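Local coordinates for alpha-1,3-glucanase (Bacillus circulans, PDB 5ZRU), which probably hydrolyses alpha-1,3-glucan, this chain being the catalytic part of a longer, modular GH87 enzyme that also carries carbohydrate-binding domains, at residues A[12-17]-A[398-403]; A[73-78]-A[174-179]; A[392-397]-A[416-421]; A[444-449]-A[483-488]. All blocks are in the same frame, centred on the assembly; numbering follows the deposited sequence.

Contact 1: A[12-17]-A[398-403]; sequences RGASMP and YNTIEN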
loop_
_atom_site.group_PDB
_atom_site.type_symbol
_atom_site.label_atom_id
_atom_site.label_comp_id
_atom_site.label_asym_id
_atom_site.label_seq_id
_atom_site.Cartn_x
_atom_site.Cartn_y
_atom_site.Cartn_z
ATOM N N ARG A 12 -0.124 -0.417 17.899
ATOM C CA ARG A 12 -0.255 -1.140 16.637
ATOM C C ARG A 12 -0.482 -0.126 15.528
ATOM O O ARG A 12 -1.133 0.899 15.736
ATOM C CB ARG A 12 -1.413 -2.141 16.648
ATOM C CG ARG A 12 -1.277 -3.166 17.752
ATOM C CD ARG A 12 -2.432 -4.146 17.755
ATOM N NE ARG A 12 -2.219 -5.135 18.806
ATOM C CZ ARG A 12 -3.057 -6.123 19.079
ATOM N NH1 ARG A 12 -4.164 -6.265 18.358
ATOM N NH2 ARG A 12 -2.779 -6.966 20.067
ATOM N N GLY A 13 0.059 -0.424 14.350
ATOM C CA GLY A 13 -0.028 0.493 13.232
ATOM C C GLY A 13 1.062 1.547 13.263
ATOM O O GLY A 13 1.904 1.615 14.168
ATOM N N ALA A 14 1.025 2.399 12.241
ATOM C CA ALA A 14 1.999 3.466 12.062
ATOM C C ALA A 14 1.626 4.688 12.887
ATOM O O ALA A 14 0.453 4.924 13.195
ATOM C CB ALA A 14 2.095 3.859 10.581
ATOM N N SER A 15 2.639 5.469 13.243
ATOM C CA SER A 15 2.449 6.735 13.949
ATOM C C SER A 15 2.759 7.855 12.967
ATOM O O SER A 15 3.916 8.038 12.570
ATOM C CB SER A 15 3.336 6.828 15.191
ATOM O OG SER A 15 3.110 8.065 15.847
ATOM N N MET A 16 1.726 8.579 12.559
ATOM C CA MET A 16 1.808 9.585 11.516
ATOM C C MET A 16 1.343 10.928 12.056
ATOM O O MET A 16 0.590 10.983 13.035
ATOM C CB MET A 16 0.950 9.174 10.311
ATOM C CG MET A 16 1.532 8.000 9.545
ATOM S SD MET A 16 2.905 8.610 8.549
ATOM C CE MET A 16 3.683 7.074 8.080
ATOM N N PRO A 17 1.792 12.038 11.458
ATOM C CA PRO A 17 1.428 13.354 11.997
ATOM C C PRO A 17 0.038 13.816 11.611
ATOM O O PRO A 17 -0.392 14.868 12.104
ATOM C CB PRO A 17 2.501 14.288 11.405
ATOM C CG PRO A 17 2.945 13.617 10.182
ATOM C CD PRO A 17 2.853 12.135 10.438
ATOM N N TYR A 398 4.721 -2.324 12.633
ATOM C CA TYR A 398 4.242 -0.978 12.975
ATOM C C TYR A 398 3.753 -0.222 11.745
ATOM O O TYR A 398 3.997 0.975 11.598
ATOM C CB TYR A 398 5.316 -0.175 13.712
ATOM C CG TYR A 398 5.623 -0.744 15.082
ATOM C CD1 TYR A 398 4.810 -0.452 16.173
ATOM C CD2 TYR A 398 6.711 -1.589 15.274
ATOM C CE1 TYR A 398 5.083 -0.980 17.430
ATOM C CE2 TYR A 398 6.991 -2.118 16.525
ATOM C CZ TYR A 398 6.173 -1.817 17.590
ATOM O OH TYR A 398 6.468 -2.352 18.824
ATOM N N ASN A 399 3.027 -0.909 10.872
ATOM C CA ASN A 399 2.480 -0.295 9.670
ATOM C C ASN A 399 0.962 -0.263 9.740
ATOM O O ASN A 399 0.338 -1.096 10.402
ATOM C CB ASN A 399 2.912 -1.058 8.416
ATOM C CG ASN A 399 4.410 -1.128 8.282
ATOM O OD1 ASN A 399 5.072 -0.099 8.147
ATOM N ND2 ASN A 399 4.966 -2.345 8.354
ATOM N N THR A 400 0.378 0.720 9.061
ATOM C CA THR A 400 -1.063 0.799 8.860
ATOM C C THR A 400 -1.337 0.542 7.386
ATOM O O THR A 400 -0.912 1.321 6.526
ATOM C CB THR A 400 -1.619 2.153 9.293
ATOM O OG1 THR A 400 -1.394 2.325 10.699
ATOM C CG2 THR A 400 -3.108 2.216 9.017
ATOM N N ILE A 401 -2.037 -0.550 7.109
ATOM C CA ILE A 401 -2.186 -1.089 5.764
ATOM C C ILE A 401 -3.676 -1.089 5.458
ATOM O O ILE A 401 -4.428 -1.907 6.003
ATOM C CB ILE A 401 -1.576 -2.492 5.653
ATOM C CG1 ILE A 401 -0.115 -2.426 6.118
ATOM C CG2 ILE A 401 -1.697 -3.033 4.214
ATOM C CD1 ILE A 401 0.543 -3.759 6.299
ATOM N N GLU A 402 -4.102 -0.179 4.584
ATOM C CA GLU A 402 -5.512 0.120 4.374
ATOM C C GLU A 402 -5.879 0.025 2.899
ATOM O O GLU A 402 -5.076 0.349 2.025
ATOM C CB GLU A 402 -5.841 1.532 4.871
ATOM C CG GLU A 402 -5.672 1.744 6.381
ATOM C CD GLU A 402 -5.550 3.210 6.745
ATOM O OE1 GLU A 402 -4.796 3.939 6.055
ATOM O OE2 GLU A 402 -6.208 3.646 7.716
ATOM N N ASN A 403 -7.115 -0.413 2.640
ATOM C CA ASN A 403 -7.774 -0.289 1.334
ATOM C C ASN A 403 -7.070 -1.064 0.224
ATOM O O ASN A 403 -7.188 -0.709 -0.949
ATOM C CB ASN A 403 -7.931 1.175 0.917
ATOM C CG ASN A 403 -8.718 1.987 1.926
ATOM O OD1 ASN A 403 -8.170 2.887 2.560
ATOM N ND2 ASN A 403 -10.001 1.675 2.084
HETATM O O HOH W 1 -2.595 3.948 12.097
#

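Contact 2: A[73-78]-A[174-179]; sequences GGDGVT and EAVPAA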
loop_
_atom_site.group_PDB
_atom_site.type_symbol
_atom_site.label_atom_id
_atom_site.label_comp_id
_atom_site.label_asym_id
_atom_site.label_seq_id
_atom_site.Cartn_x
_atom_site.Cartn_y
_atom_site.Cartn_z
ATOM N N GLY A 73 -5.486 20.038 13.370
ATOM C CA GLY A 73 -5.385 21.049 12.332
ATOM C C GLY A 73 -4.092 20.958 11.546
ATOM O O GLY A 73 -3.445 19.904 11.543
ATOM N N GLY A 74 -3.701 22.041 10.879
ATOM C CA GLY A 74 -2.491 22.070 10.081
ATOM C C GLY A 74 -2.762 22.571 8.680
ATOM O O GLY A 74 -3.896 22.844 8.291
ATOM N N ASP A 75 -1.679 22.709 7.911
ATOM C CA ASP A 75 -1.786 23.218 6.552
ATOM C C ASP A 75 -1.615 22.146 5.478
ATOM O O ASP A 75 -1.762 22.459 4.294
ATOM C CB ASP A 75 -0.784 24.365 6.315
ATOM C CG ASP A 75 0.584 24.125 6.949
ATOM O OD1 ASP A 75 0.734 23.252 7.823
ATOM O OD2 ASP A 75 1.528 24.850 6.570
ATOM N N GLY A 76 -1.325 20.899 5.844
ATOM C CA GLY A 76 -1.217 19.818 4.880
ATOM C C GLY A 76 -2.479 18.986 4.850
ATOM O O GLY A 76 -2.898 18.443 5.873
ATOM N N VAL A 77 -3.108 18.904 3.673
ATOM C CA VAL A 77 -4.357 18.166 3.518
ATOM C C VAL A 77 -4.174 17.087 2.460
ATOM O O VAL A 77 -3.714 17.372 1.352
ATOM C CB VAL A 77 -5.538 19.077 3.132
ATOM C CG1 VAL A 77 -6.835 18.256 3.111
ATOM C CG2 VAL A 77 -5.661 20.261 4.106
ATOM N N THR A 78 -4.578 15.865 2.791
ATOM C CA THR A 78 -4.677 14.775 1.830
ATOM C C THR A 78 -6.143 14.387 1.724
ATOM O O THR A 78 -6.860 14.377 2.727
ATOM C CB THR A 78 -3.839 13.564 2.257
ATOM O OG1 THR A 78 -2.496 13.985 2.509
ATOM C CG2 THR A 78 -3.825 12.507 1.161
ATOM N N GLU A 174 -2.585 17.617 8.620
ATOM C CA GLU A 174 -1.379 17.610 9.434
ATOM C C GLU A 174 -0.686 18.959 9.333
ATOM O O GLU A 174 -0.832 19.677 8.340
ATOM C CB GLU A 174 -0.415 16.499 8.990
ATOM C CG GLU A 174 0.123 16.683 7.588
ATOM C CD GLU A 174 0.733 15.412 7.044
ATOM O OE1 GLU A 174 -0.026 14.584 6.495
ATOM O OE2 GLU A 174 1.962 15.236 7.176
ATOM N N ALA A 175 0.080 19.293 10.369
ATOM C CA ALA A 175 0.933 20.472 10.309
ATOM C C ALA A 175 2.159 20.152 9.466
ATOM O O ALA A 175 2.756 19.081 9.596
ATOM C CB ALA A 175 1.349 20.911 11.713
ATOM N N VAL A 176 2.524 21.071 8.584
ATOM C CA VAL A 176 3.629 20.860 7.653
ATOM C C VAL A 176 4.858 21.575 8.203
ATOM O O VAL A 176 4.815 22.801 8.380
ATOM C CB VAL A 176 3.288 21.377 6.251
ATOM C CG1 VAL A 176 4.532 21.341 5.374
ATOM C CG2 VAL A 176 2.160 20.552 5.641
ATOM N N PRO A 177 5.953 20.871 8.471
ATOM C CA PRO A 177 7.180 21.564 8.871
ATOM C C PRO A 177 7.768 22.322 7.693
ATOM O O PRO A 177 7.528 22.003 6.524
ATOM C CB PRO A 177 8.104 20.428 9.336
ATOM C CG PRO A 177 7.618 19.220 8.607
ATOM C CD PRO A 177 6.140 19.411 8.352
ATOM N N ALA A 178 8.535 23.362 8.014
ATOM C CA ALA A 178 9.224 24.101 6.964
ATOM C C ALA A 178 10.154 23.177 6.178
ATOM O O ALA A 178 10.499 22.072 6.613
ATOM C CB ALA A 178 10.020 25.269 7.551
ATOM N N ALA A 179 10.534 23.634 4.983
ATOM C CA ALA A 179 11.478 22.896 4.152
ATOM C C ALA A 179 12.754 22.573 4.920
ATOM O O ALA A 179 13.272 23.394 5.686
ATOM C CB ALA A 179 11.819 23.704 2.897
HETATM O O HOH W 2 4.036 24.890 7.127
HETATM O O HOH W 3 -2.343 14.559 5.127
#

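Contact 3: A[392-397]-A[416-421]; sequences VNNTFS and SGHKAT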
loop_
_atom_site.group_PDB
_atom_site.type_symbol
_atom_site.label_atom_id
_atom_site.label_comp_id
_atom_site.label_asym_id
_atom_site.label_seq_id
_atom_site.Cartn_x
_atom_site.Cartn_y
_atom_site.Cartn_z
ATOM N N VAL A 392 15.622 -14.235 3.818
ATOM C CA VAL A 392 15.417 -14.600 5.218
ATOM C C VAL A 392 15.308 -13.361 6.104
ATOM O O VAL A 392 15.826 -12.290 5.780
ATOM C CB VAL A 392 16.546 -15.510 5.761
ATOM C CG1 VAL A 392 16.610 -16.824 4.986
ATOM C CG2 VAL A 392 17.893 -14.783 5.734
ATOM N N ASN A 393 14.609 -13.529 7.233
ATOM C CA ASN A 393 14.607 -12.575 8.348
ATOM C C ASN A 393 14.135 -11.178 7.942
ATOM O O ASN A 393 14.699 -10.172 8.371
ATOM C CB ASN A 393 15.995 -12.491 8.993
ATOM C CG ASN A 393 16.551 -13.848 9.353
ATOM O OD1 ASN A 393 15.796 -14.793 9.593
ATOM N ND2 ASN A 393 17.886 -13.959 9.388
ATOM N N ASN A 394 13.081 -11.094 7.135
ATOM C CA ASN A 394 12.509 -9.791 6.821
ATOM C C ASN A 394 11.386 -9.454 7.801
ATOM O O ASN A 394 10.751 -10.341 8.375
ATOM C CB ASN A 394 12.001 -9.755 5.378
ATOM C CG ASN A 394 13.134 -9.889 4.371
ATOM O OD1 ASN A 394 14.180 -9.256 4.518
ATOM N ND2 ASN A 394 12.940 -10.723 3.357
ATOM N N THR A 395 11.159 -8.158 8.007
ATOM C CA THR A 395 10.251 -7.674 9.043
ATOM C C THR A 395 9.327 -6.595 8.491
ATOM O O THR A 395 9.803 -5.615 7.912
ATOM C CB THR A 395 11.025 -7.083 10.220
ATOM O OG1 THR A 395 11.902 -8.075 10.765
ATOM C CG2 THR A 395 10.055 -6.565 11.290
ATOM N N PHE A 396 8.024 -6.753 8.723
ATOM C CA PHE A 396 6.999 -5.762 8.382
ATOM C C PHE A 396 6.298 -5.391 9.686
ATOM O O PHE A 396 5.394 -6.112 10.121
ATOM C CB PHE A 396 5.970 -6.316 7.380
ATOM C CG PHE A 396 6.532 -6.672 6.019
ATOM C CD1 PHE A 396 7.518 -5.899 5.419
ATOM C CD2 PHE A 396 6.044 -7.778 5.332
ATOM C CE1 PHE A 396 8.020 -6.241 4.157
ATOM C CE2 PHE A 396 6.535 -8.120 4.073
ATOM C CZ PHE A 396 7.523 -7.359 3.486
ATOM N N SER A 397 6.682 -4.279 10.316
ATOM C CA SER A 397 6.147 -3.999 11.643
ATOM C C SER A 397 5.734 -2.543 11.791
ATOM O O SER A 397 6.312 -1.650 11.174
ATOM C CB SER A 397 7.162 -4.371 12.744
ATOM O OG SER A 397 7.312 -5.788 12.787
ATOM N N SER A 416 12.716 -17.991 5.305
ATOM C CA SER A 416 12.773 -18.338 6.717
ATOM C C SER A 416 12.841 -17.078 7.570
ATOM O O SER A 416 13.424 -16.067 7.166
ATOM C CB SER A 416 13.988 -19.239 6.992
ATOM O OG SER A 416 14.134 -19.521 8.367
ATOM N N GLY A 417 12.246 -17.153 8.757
ATOM C CA GLY A 417 12.507 -16.191 9.823
ATOM C C GLY A 417 11.829 -14.840 9.707
ATOM O O GLY A 417 12.180 -13.927 10.464
ATOM N N HIS A 418 10.882 -14.677 8.787
ATOM C CA HIS A 418 10.203 -13.398 8.616
ATOM C C HIS A 418 9.252 -13.146 9.774
ATOM O O HIS A 418 8.741 -14.078 10.395
ATOM C CB HIS A 418 9.416 -13.381 7.307
ATOM C CG HIS A 418 10.190 -13.882 6.134
ATOM N ND1 HIS A 418 11.410 -13.357 5.773
ATOM C CD2 HIS A 418 9.913 -14.852 5.226
ATOM C CE1 HIS A 418 11.856 -13.982 4.696
ATOM N NE2 HIS A 418 10.970 -14.900 4.351
ATOM N N LYS A 419 8.995 -11.873 10.061
ATOM C CA LYS A 419 7.971 -11.563 11.044
ATOM C C LYS A 419 7.202 -10.324 10.627
ATOM O O LYS A 419 7.713 -9.464 9.911
ATOM C CB LYS A 419 8.542 -11.359 12.443
ATOM C CG LYS A 419 9.328 -10.088 12.617
ATOM C CD LYS A 419 9.906 -10.049 14.041
ATOM C CE LYS A 419 10.987 -8.996 14.186
ATOM N NZ LYS A 419 11.392 -8.824 15.611
ATOM N N ALA A 420 5.963 -10.247 11.091
ATOM C CA ALA A 420 5.107 -9.093 10.848
ATOM C C ALA A 420 4.385 -8.827 12.157
ATOM O O ALA A 420 3.557 -9.641 12.580
ATOM C CB ALA A 420 4.124 -9.351 9.700
ATOM N N THR A 421 4.705 -7.712 12.813
ATOM C CA THR A 421 4.166 -7.459 14.145
ATOM C C THR A 421 3.684 -6.019 14.268
ATOM O O THR A 421 4.177 -5.121 13.587
ATOM C CB THR A 421 5.199 -7.727 15.257
ATOM O OG1 THR A 421 6.178 -6.682 15.249
ATOM C CG2 THR A 421 5.899 -9.074 15.071
HETATM O O HOH W 4 15.900 -17.724 9.414
HETATM O O HOH W 5 12.473 -11.130 10.926
#

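Contact 4: A[444-449]-A[483-488]; sequences HFQNNT and PIKNVT. With SO4 (sulfate ion), chain D.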
loop_
_atom_site.group_PDB
_atom_site.type_symbol
_atom_site.label_atom_id
_atom_site.label_comp_id
_atom_site.label_asym_id
_atom_site.label_seq_id
_atom_site.Cartn_x
_atom_site.Cartn_y
_atom_site.Cartn_z
ATOM N N HIS A 444 10.299 -22.050 -1.107
ATOM C CA HIS A 444 9.134 -22.050 -0.226
ATOM C C HIS A 444 9.595 -22.207 1.221
ATOM O O HIS A 444 10.545 -21.524 1.624
ATOM C CB HIS A 444 8.137 -23.112 -0.694
ATOM C CG HIS A 444 7.569 -22.803 -2.045
ATOM N ND1 HIS A 444 7.273 -23.768 -2.986
ATOM C CD2 HIS A 444 7.279 -21.612 -2.622
ATOM C CE1 HIS A 444 6.811 -23.182 -4.079
ATOM N NE2 HIS A 444 6.800 -21.875 -3.882
ATOM N N PHE A 445 8.949 -23.065 2.021
ATOM C CA PHE A 445 9.109 -23.001 3.475
ATOM C C PHE A 445 9.828 -24.206 4.066
ATOM O O PHE A 445 9.796 -24.386 5.288
ATOM C CB PHE A 445 7.740 -22.828 4.153
ATOM C CG PHE A 445 7.024 -21.569 3.742
ATOM C CD1 PHE A 445 7.431 -20.333 4.237
ATOM C CD2 PHE A 445 5.976 -21.616 2.838
ATOM C CE1 PHE A 445 6.794 -19.167 3.836
ATOM C CE2 PHE A 445 5.341 -20.460 2.433
ATOM C CZ PHE A 445 5.753 -19.236 2.935
ATOM N N GLN A 446 10.474 -25.029 3.239
ATOM C CA GLN A 446 11.042 -26.277 3.746
ATOM C C GLN A 446 12.113 -26.016 4.799
ATOM O O GLN A 446 12.231 -26.771 5.772
ATOM C CB GLN A 446 11.623 -27.096 2.596
ATOM C CG GLN A 446 12.295 -28.378 3.064
ATOM C CD GLN A 446 12.876 -29.188 1.924
ATOM O OE1 GLN A 446 12.143 -29.808 1.149
ATOM N NE2 GLN A 446 14.201 -29.187 1.814
ATOM N N ASN A 447 12.903 -24.956 4.625
ATOM C CA ASN A 447 13.943 -24.600 5.582
ATOM C C ASN A 447 13.552 -23.410 6.452
ATOM O O ASN A 447 14.420 -22.688 6.950
ATOM C CB ASN A 447 15.256 -24.338 4.848
ATOM C CG ASN A 447 15.785 -25.592 4.180
ATOM O OD1 ASN A 447 15.822 -26.658 4.794
ATOM N ND2 ASN A 447 16.165 -25.480 2.917
ATOM N N ASN A 448 12.255 -23.200 6.654
ATOM C CA ASN A 448 11.781 -22.120 7.511
ATOM C C ASN A 448 11.925 -22.537 8.971
ATOM O O ASN A 448 11.261 -23.475 9.425
ATOM C CB ASN A 448 10.329 -21.783 7.196
ATOM C CG ASN A 448 9.763 -20.760 8.146
ATOM O OD1 ASN A 448 10.487 -19.883 8.629
ATOM N ND2 ASN A 448 8.464 -20.866 8.432
ATOM N N THR A 449 12.788 -21.839 9.707
ATOM C CA THR A 449 12.946 -22.080 11.138
ATOM C C THR A 449 11.807 -21.490 11.953
ATOM O O THR A 449 11.649 -21.844 13.128
ATOM C CB THR A 449 14.277 -21.498 11.630
ATOM O OG1 THR A 449 14.281 -20.076 11.439
ATOM C CG2 THR A 449 15.436 -22.117 10.856
ATOM N N PRO A 483 4.165 -27.358 1.386
ATOM C CA PRO A 483 3.448 -27.088 2.638
ATOM C C PRO A 483 3.742 -25.703 3.202
ATOM O O PRO A 483 4.758 -25.070 2.912
ATOM C CB PRO A 483 3.958 -28.183 3.587
ATOM C CG PRO A 483 5.275 -28.605 3.003
ATOM C CD PRO A 483 5.120 -28.478 1.524
ATOM N N ILE A 484 2.802 -25.225 4.006
ATOM C CA ILE A 484 3.039 -24.107 4.912
ATOM C C ILE A 484 3.480 -24.700 6.239
ATOM O O ILE A 484 2.785 -25.552 6.803
ATOM C CB ILE A 484 1.773 -23.247 5.087
ATOM C CG1 ILE A 484 1.176 -22.832 3.733
ATOM C CG2 ILE A 484 2.063 -22.021 5.976
ATOM C CD1 ILE A 484 1.995 -21.826 2.986
ATOM N N LYS A 485 4.636 -24.261 6.737
ATOM C CA LYS A 485 5.297 -24.915 7.860
ATOM C C LYS A 485 5.950 -23.894 8.785
ATOM O O LYS A 485 6.593 -22.953 8.316
ATOM C CB LYS A 485 6.354 -25.896 7.339
ATOM C CG LYS A 485 7.261 -26.468 8.384
ATOM C CD LYS A 485 8.084 -27.638 7.834
ATOM C CE LYS A 485 9.119 -27.213 6.811
ATOM N NZ LYS A 485 10.138 -28.309 6.624
ATOM N N ASN A 486 5.776 -24.090 10.099
ATOM C CA ASN A 486 6.442 -23.328 11.164
ATOM C C ASN A 486 6.025 -21.850 11.157
ATOM O O ASN A 486 6.806 -20.934 10.873
ATOM C CB ASN A 486 7.969 -23.476 11.075
ATOM C CG ASN A 486 8.434 -24.910 11.302
ATOM O OD1 ASN A 486 7.773 -25.689 11.992
ATOM N ND2 ASN A 486 9.575 -25.259 10.723
ATOM N N VAL A 487 4.760 -21.635 11.507
ATOM C CA VAL A 487 4.178 -20.298 11.550
ATOM C C VAL A 487 3.434 -20.146 12.868
ATOM O O VAL A 487 2.690 -21.045 13.275
ATOM C CB VAL A 487 3.227 -20.029 10.362
ATOM C CG1 VAL A 487 2.857 -18.552 10.327
ATOM C CG2 VAL A 487 3.862 -20.437 9.039
ATOM N N THR A 488 3.642 -19.016 13.536
ATOM C CA THR A 488 2.959 -18.708 14.784
ATOM C C THR A 488 2.275 -17.361 14.644
ATOM O O THR A 488 2.888 -16.405 14.152
ATOM C CB THR A 488 3.941 -18.680 15.959
ATOM O OG1 THR A 488 4.666 -19.914 16.004
ATOM C CG2 THR A 488 3.197 -18.472 17.287
HETATM S S SO4 D . 11.718 -25.362 -0.587
HETATM O O1 SO4 D . 11.123 -26.643 -0.979
HETATM O O2 SO4 D . 10.921 -24.789 0.483
HETATM O O3 SO4 D . 13.088 -25.572 -0.120
HETATM O O4 SO4 D . 11.722 -24.467 -1.744
HETATM O O HOH W 6 7.241 -25.381 1.762
#

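Contact 1: A[12-17]-A[398-403]
Ala14 and Thr400 share the one direct hydrogen bond of this contact: Ala14 N donates to Thr400 OG1 at 2.9 Å, nearly straight with 163° at the hydrogen. The hydroxyl is delivered by the first torsion of Thr400, which sets OG1 beside its own backbone N (chi1 -63°), with CG2 opposite that N. A water also lies beside this hydroxyl. A valine here would probably leave Ala14 N without its acceptor.

Carbon-to-oxygen contacts supplement this bond. Gly13 CA approaches Asn399 O at 3.3 Å with its hydrogen aimed almost straight, and Ala14 CA stands 3.2 Å from Tyr398 O at a more bent angle. Lacking a side chain, Gly13 lets the backbones come this close; a CB would run into Thr400 OG1, and at these backbone angles also into the preceding carbonyl O.

Van der Waals contact is slight: Ala14 CB lies 3.6 Å from Tyr398 O, while Gly13 O sits at the edge of the Tyr398 ring. Tyr398 stacks on His422, and the Asn399 amide bonds Ser368 N and Val365 O. The loop 12-17, shortly before strand 19-21, runs past the start of strand 400-402, which pairs in parallel with strands 369-371 and 424-426.

Contact 2: A[73-78]-A[174-179]
Asp75 reaches Val176 through its carboxylate, and its side chain can be followed atom by atom. From CB, the first torsion (chi1 40°) puts CG between the backbone N and the carbonyl carbon, where it comes 3.9 Å from Val176 CB. OD1 accepts a hydrogen bond from Val176 N at 2.9 Å, met on the syn side but 27° out of the carboxylate plane. OD2 accepts a hydrogen bond from a water at 2.6 Å, and that water donates to Val176 O as well, so the carboxylate holds Val176 directly at its N-H and through the water at its C=O.

Val176 CG2 lies 3.5 Å from Gly76 CA, where a CB on Gly76 would collide with it. Glu174 CG comes 3.9 Å from Gly76 O; Glu174 OE2 makes a salt bridge with Arg345, and a water links OE1 to Thr78 OG1.

Between the backbones, Gly76 N donates to Glu174 O at 2.8 Å and Glu174 N returns a bond to Gly76 O at 2.9 Å, an antiparallel hydrogen-bonded pair. Since Asp75 and Gly76 both face Glu174, this is a classic beta bulge, placed where strands 76-82 and 166-174 meet in the antiparallel sheet of the D1 region.

Contact 3: A[392-397]-A[416-421]
Thr395 and Lys419 stand side by side on neighbouring parallel strands, 395-397 and 419-421, on successive coils of the right-handed parallel beta-helix expected of this pectate-lyase-like family. The strand axes run 4.6 Å apart at 6°. Backbone bonds alternate between them: Lys419 N gives to Asn394 O, and Phe396 N to Lys419 O at 3.0 Å.

The tight part lies on the interior side. The His418 ring and the Asn394 amide lie side by side with planes 7° apart. Ring atom ND1 accepts Asn394 N at 3.1 Å, the donor only 1° out of the ring plane, while Ser416 O sits over one face, toward the rim. With NE2 bonded to Gly414 O, the ring is held at both nitrogens and its rotation is fixed. A leucine in its place would probably leave both Asn394 N and Gly414 O without their ring partners. Asn394 in turn is held by Thr360 and Ser363, and Ala420 CB touches Phe396 CB, whose ring leads on to Phe356.

The outer side is looser and wetter. Lys419 lies extended alongside Thr395: Lys419 CE lies 3.7 Å from Thr395 OG1, and CG also passes beside CG2. One water bridges Thr395 OG1 and Gly417 O; another joins Asn393 OD1 to Ser416 OG, which also bonds Thr449 N.

Set apart from this wet side, at the far end of the strands, the first torsions of Ser397 and Thr421 bring two hydroxyls together, Ser397 OG lying 2.9 Å from Thr421 OG1 in a hydrogen bond.

Contact 4: A[444-449]-A[483-488]
The side-chain amides of Asn448 and Asn486 reach across to backbone carbonyls of the opposing segment. Asn448 extends ND2 to Lys485 O at 2.8 Å, in the carbonyl plane, its side chain swung clear of its own N (chi1 175°), and adds a weak bond to Asn486 O. Asn486, its CG held beside the backbone N, has Asn448 O nearly in its amide plane: ND2 donates at 2.8 Å and 168°, and the bond continues close to the line of the C=O.

Lys485 takes a longer path. Its chain starts out extended and bends at chi3 (69°), which carries CE to 3.3 Å from Phe445 O and lets NZ donate to Gln446 O at 2.7 Å, tilted from that carbonyl plane. The ammonium thus grips the type I turn from Phe445 to Asn448, while Lys485 N is buried with no partner in the model.

The Phe445 and Ile484 side chains run side by side, CE2 to CD1 3.7 Å, with Pro483 O at the ring edge. A sulfate, probably from the crystallisation liquor, accepts from His444 N and Gln446 N.

The turn precedes strand 451-459, whose Ile451 touches Phe445, as does Met436 of strand 435-437. Strand 484-485 pairs in parallel with strand 510-511, and strand 487-495 with strand 451-459.

Contacts 1, 3 and 4 all involve the parallel beta-helix of the D2 region, whereas contact 2 belongs to the antiparallel D1 region. Contact 2 is nested within the long chain loop that contact 1 closes, and their centres are 18 Å apart; Pro17 O meets Glu174 CB between them. Strands 395-397 and 400-402 follow one another, so contacts 1 and 3 interleave along the chain, and Tyr398 N probably bonds Thr421 O. Contact 4 comes later, its centre 13 Å from that of contact 3; Ser416 and Gly417 of contact 3 probably bond Thr449 and Asn448 of contact 4. The centres of contacts 2 and 4 are 44 Å apart. Contact 1 ties the N-terminal segment to the solenoid.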